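Local coordinates for 3-oxoacyl-[acyl-carrier-protein] synthase 3 (Micrococcus luteus NCTC 2665, PDB 4EWP), which probably catalyses the first condensation of fatty acid synthesis, joining an acyl-CoA primer such as acetyl-CoA to malonyl-ACP with release of carbon dioxide, at residues A[21-26]-A[316-321]; A[125-130]-A[310-315]. All coordinates share one frame; numbering follows the deposited sequence.

Contact 1 (A[21-26]-A[316-321])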
# COMPACT_ATOMS: atom_id res chain seq x y z
N ALA A 21 -5.67 18.84 -8.05
CA ALA A 21 -5.80 18.07 -9.27
C ALA A 21 -4.57 18.23 -10.16
O ALA A 21 -3.96 19.30 -10.22
CB ALA A 21 -7.06 18.51 -10.04
N TYR A 22 -4.22 17.16 -10.86
CA TYR A 22 -3.29 17.27 -11.97
C TYR A 22 -3.88 16.50 -13.15
O TYR A 22 -4.21 15.31 -13.04
CB TYR A 22 -1.90 16.71 -11.61
CG TYR A 22 -0.87 16.95 -12.70
CD1 TYR A 22 -0.81 16.14 -13.84
CD2 TYR A 22 0.04 17.99 -12.60
CE1 TYR A 22 0.13 16.37 -14.85
CE2 TYR A 22 0.98 18.23 -13.60
CZ TYR A 22 1.02 17.42 -14.71
OH TYR A 22 1.96 17.67 -15.68
N ARG A 23 -4.03 17.20 -14.26
CA ARG A 23 -4.59 16.64 -15.48
C ARG A 23 -3.60 16.84 -16.61
O ARG A 23 -3.29 17.97 -16.97
CB ARG A 23 -5.88 17.36 -15.85
CG ARG A 23 -7.04 17.10 -14.91
CD ARG A 23 -8.30 17.74 -15.45
NE ARG A 23 -9.36 17.78 -14.45
CZ ARG A 23 -10.27 16.82 -14.28
NH1 ARG A 23 -10.23 15.73 -15.06
NH2 ARG A 23 -11.21 16.94 -13.35
N PRO A 24 -3.09 15.73 -17.17
CA PRO A 24 -2.24 15.82 -18.37
C PRO A 24 -2.94 16.63 -19.47
O PRO A 24 -4.15 16.53 -19.62
CB PRO A 24 -2.09 14.36 -18.79
CG PRO A 24 -2.18 13.61 -17.47
CD PRO A 24 -3.23 14.35 -16.69
N ALA A 25 -2.17 17.42 -20.22
CA ALA A 25 -2.74 18.28 -21.25
C ALA A 25 -3.15 17.50 -22.49
O ALA A 25 -3.91 18.01 -23.32
CB ALA A 25 -1.76 19.40 -21.63
N ASN A 26 -2.65 16.29 -22.63
CA ASN A 26 -2.98 15.48 -23.80
C ASN A 26 -4.33 14.79 -23.64
O ASN A 26 -4.47 13.82 -22.89
CB ASN A 26 -1.88 14.46 -24.11
CG ASN A 26 -2.00 13.88 -25.51
OD1 ASN A 26 -2.74 14.40 -26.33
ND2 ASN A 26 -1.27 12.80 -25.78
N MET A 316 -14.41 15.62 -8.16
CA MET A 316 -14.80 16.53 -7.09
C MET A 316 -14.26 17.92 -7.38
O MET A 316 -14.96 18.93 -7.23
CB MET A 316 -14.25 16.05 -5.75
CG MET A 316 -14.67 16.92 -4.59
SD MET A 316 -13.76 16.52 -3.10
CE MET A 316 -14.33 14.85 -2.80
N HIS A 317 -13.00 17.95 -7.80
CA HIS A 317 -12.33 19.19 -8.16
C HIS A 317 -13.08 19.91 -9.28
O HIS A 317 -13.29 21.12 -9.22
CB HIS A 317 -10.89 18.91 -8.57
CG HIS A 317 -10.08 20.13 -8.88
ND1 HIS A 317 -10.12 20.75 -10.11
CD2 HIS A 317 -9.17 20.82 -8.15
CE1 HIS A 317 -9.30 21.78 -10.11
NE2 HIS A 317 -8.70 21.84 -8.93
N ARG A 318 -13.50 19.16 -10.30
CA ARG A 318 -14.23 19.76 -11.40
C ARG A 318 -15.61 20.23 -10.95
O ARG A 318 -16.08 21.27 -11.39
CB ARG A 318 -14.36 18.79 -12.57
CG ARG A 318 -15.15 19.37 -13.74
CD ARG A 318 -15.17 18.41 -14.91
NE ARG A 318 -15.89 18.95 -16.06
CZ ARG A 318 -15.99 18.33 -17.24
NH1 ARG A 318 -15.42 17.16 -17.43
NH2 ARG A 318 -16.68 18.90 -18.22
N LEU A 319 -16.26 19.46 -10.08
CA LEU A 319 -17.57 19.85 -9.58
C LEU A 319 -17.52 21.21 -8.90
O LEU A 319 -18.41 22.05 -9.09
CB LEU A 319 -18.08 18.80 -8.59
CG LEU A 319 -19.45 18.22 -8.92
CD1 LEU A 319 -19.54 17.93 -10.41
CD2 LEU A 319 -19.73 16.97 -8.11
N LEU A 320 -16.47 21.43 -8.10
CA LEU A 320 -16.35 22.65 -7.31
C LEU A 320 -15.99 23.86 -8.17
O LEU A 320 -16.46 24.97 -7.90
CB LEU A 320 -15.35 22.47 -6.19
CG LEU A 320 -15.90 21.55 -5.10
CD1 LEU A 320 -14.81 20.98 -4.21
CD2 LEU A 320 -16.99 22.27 -4.30
N GLU A 321 -15.17 23.65 -9.18
CA GLU A 321 -14.89 24.75 -10.09
C GLU A 321 -16.16 25.17 -10.81
O GLU A 321 -16.49 26.36 -10.85
CB GLU A 321 -13.79 24.39 -11.07
CG GLU A 321 -12.40 24.72 -10.57
CD GLU A 321 -11.39 24.80 -11.69
OE1 GLU A 321 -11.77 24.52 -12.85
OE2 GLU A 321 -10.22 25.14 -11.42
O HOH W 1 -10.89 20.13 -12.69
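Ala21 sets its methyl group squarely on the imidazole of His317: CB stands 3.6 Å from the ring centroid and only 10° off the ring normal, a CH-pi contact over the middle of the face. The ring reaches the strand because CG of His317 lies anti to the backbone N (chi1 -177°), which carries the imidazole out from the helix. Both ring nitrogens are engaged. NE2 is hydrogen-bonded to Glu72 of helix 62-76, whose carboxylate also takes the backbone N of Ala21, so one acidic side chain holds both the ring and the backbone of the residue packed on it. At the other nitrogen, a water in the ring plane lies 2.8 Å from ND1 of His317. That same water accepts a hydrogen bond from NH2 of Arg23, a long one at 3.3 Å, and so links the loop just after strand 13-22 to the helix. Arg23 itself runs out extended from CG to NE, and its NH2 comes to 3.7 Å from CB of Arg318, meeting the aliphatic root of that side chain obliquely. The two arginines cross at about a right angle, with their guanidinium planes 85° apart and their charged ends separated. Asp300 takes a salt bridge from each of them, which probably offsets the like charges; Arg318 has further acidic partners in Asp303 and Glu322. This is strand-to-helix packing in the thiolase fold of FabH: the end of edge strand 13-22, from one five-stranded sheet, rests on helix 311-322, which packs against the other.

Contact 2 (A[125-130]-A[310-315])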
# COMPACT_ATOMS: atom_id res chain seq x y z
N GLY A 125 -8.95 2.97 -4.35
CA GLY A 125 -7.79 3.43 -3.60
C GLY A 125 -7.91 4.77 -2.90
O GLY A 125 -7.41 4.96 -1.78
N TYR A 126 -8.56 5.73 -3.55
CA TYR A 126 -8.76 7.03 -2.91
C TYR A 126 -9.71 6.92 -1.72
O TYR A 126 -9.44 7.49 -0.67
CB TYR A 126 -9.24 8.05 -3.92
CG TYR A 126 -9.96 9.22 -3.30
CD1 TYR A 126 -11.34 9.21 -3.18
CD2 TYR A 126 -9.27 10.34 -2.86
CE1 TYR A 126 -12.02 10.27 -2.63
CE2 TYR A 126 -9.94 11.41 -2.31
CZ TYR A 126 -11.32 11.37 -2.21
OH TYR A 126 -12.01 12.42 -1.66
N CYS A 127 -10.80 6.17 -1.87
CA CYS A 127 -11.74 5.97 -0.75
C CYS A 127 -11.12 5.17 0.40
O CYS A 127 -11.46 5.39 1.57
CB CYS A 127 -13.05 5.33 -1.22
SG CYS A 127 -14.13 6.50 -2.12
N TYR A 128 -10.22 4.23 0.08
CA TYR A 128 -9.45 3.51 1.10
C TYR A 128 -8.52 4.51 1.78
O TYR A 128 -8.36 4.49 2.99
CB TYR A 128 -8.62 2.36 0.48
CG TYR A 128 -9.27 0.98 0.53
CD1 TYR A 128 -10.48 0.73 -0.14
CD2 TYR A 128 -8.68 -0.06 1.24
CE1 TYR A 128 -11.08 -0.54 -0.10
CE2 TYR A 128 -9.27 -1.33 1.30
CZ TYR A 128 -10.47 -1.57 0.63
OH TYR A 128 -11.04 -2.82 0.69
N GLY A 129 -7.91 5.39 0.98
CA GLY A 129 -7.04 6.43 1.51
C GLY A 129 -7.79 7.32 2.49
O GLY A 129 -7.28 7.67 3.54
N VAL A 130 -9.02 7.68 2.14
CA VAL A 130 -9.79 8.58 2.99
C VAL A 130 -10.17 7.87 4.29
O VAL A 130 -10.11 8.47 5.35
CB VAL A 130 -11.03 9.13 2.24
CG1 VAL A 130 -12.00 9.82 3.21
CG2 VAL A 130 -10.58 10.11 1.13
N ALA A 310 -7.45 8.20 -9.09
CA ALA A 310 -7.51 9.63 -9.31
C ALA A 310 -8.95 10.09 -9.55
O ALA A 310 -9.26 11.28 -9.39
CB ALA A 310 -6.65 10.00 -10.51
N SER A 311 -9.82 9.16 -9.94
CA SER A 311 -11.07 9.58 -10.57
C SER A 311 -11.97 10.45 -9.68
O SER A 311 -12.48 11.48 -10.12
CB SER A 311 -11.85 8.39 -11.15
OG SER A 311 -12.71 7.81 -10.20
N ILE A 312 -12.16 10.06 -8.42
CA ILE A 312 -13.10 10.78 -7.57
C ILE A 312 -12.62 12.19 -7.18
O ILE A 312 -13.38 13.15 -7.33
CB ILE A 312 -13.48 9.97 -6.33
CG1 ILE A 312 -14.36 8.79 -6.76
CG2 ILE A 312 -14.20 10.85 -5.31
CD1 ILE A 312 -14.61 7.77 -5.64
N PRO A 313 -11.38 12.31 -6.69
CA PRO A 313 -10.95 13.68 -6.36
C PRO A 313 -10.88 14.58 -7.60
O PRO A 313 -11.20 15.77 -7.49
CB PRO A 313 -9.57 13.50 -5.71
CG PRO A 313 -9.10 12.11 -6.14
CD PRO A 313 -10.36 11.30 -6.35
N LEU A 314 -10.49 14.03 -8.75
CA LEU A 314 -10.51 14.81 -9.98
C LEU A 314 -11.92 15.33 -10.29
O LEU A 314 -12.10 16.50 -10.64
CB LEU A 314 -9.97 14.01 -11.18
CG LEU A 314 -8.45 13.88 -11.35
CD1 LEU A 314 -8.14 13.03 -12.56
CD2 LEU A 314 -7.80 15.27 -11.49
N ALA A 315 -12.91 14.46 -10.15
CA ALA A 315 -14.30 14.82 -10.45
C ALA A 315 -14.82 15.81 -9.41
O ALA A 315 -15.58 16.72 -9.73
CB ALA A 315 -15.18 13.59 -10.48
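Tyr126 lays one face of its ring over the pyrrolidine of Pro313, whose CD sits 3.8 Å from the ring centroid and 13° off the normal, a CH-pi contact. CG of Pro313 follows along one side of the ring, 3.7 Å from CD2 of Tyr126. The opposite face is backed from its own helix by CG2 of Val130, offset toward the rim, so the phenol is sandwiched between two aliphatic groups, and its hydroxyl is hydrogen-bonded to Gln333. Ile312 crosses the tyrosine at about a right angle and divides its branches between two partners. CG2, anti to the backbone N, comes to 3.5 Å from CE1 of Tyr126, while the other branch carries CD1 to 3.8 Å from SG of Cys127. The contact is entirely apolar and buried near the centre of the chain; the axes of the short helical segments 125-130 and 311-315 pass 9.9 Å apart, with their directions 84° apart. The side chain of Ile312 also lies about 4 Å from that of His275, a predicted active-site residue, and neighbouring Ser311 is hydrogen-bonded to that histidine. Such nearly perpendicular packing joins the two halves of the thiolase fold, helix 125-138 following the predicted nucleophile Cys123 and helix 311-322 belonging to the C-terminal half.

How the contacts relate
From the N terminus, the chain first lays down 21-26 at the end of edge strand 13-22, then reaches 125-130 at the start of helix 125-138. It returns to both much later, through residues of helix 311-322: Ile312 and Pro313 close contact 2, whose segments are separated by 179 residues, and His317 and Arg318 close contact 1, with 289 between its segments. Contact 2 is therefore nested inside the loop of contact 1. With centres 13 Å apart, the two also touch, Leu314 CD2 reaching 3.6 Å from Ala21 CB and Met316 CE 3.5 Å from Tyr126 OH. Together they join one helix of the C-terminal half to a strand and a helix of the N-terminal half.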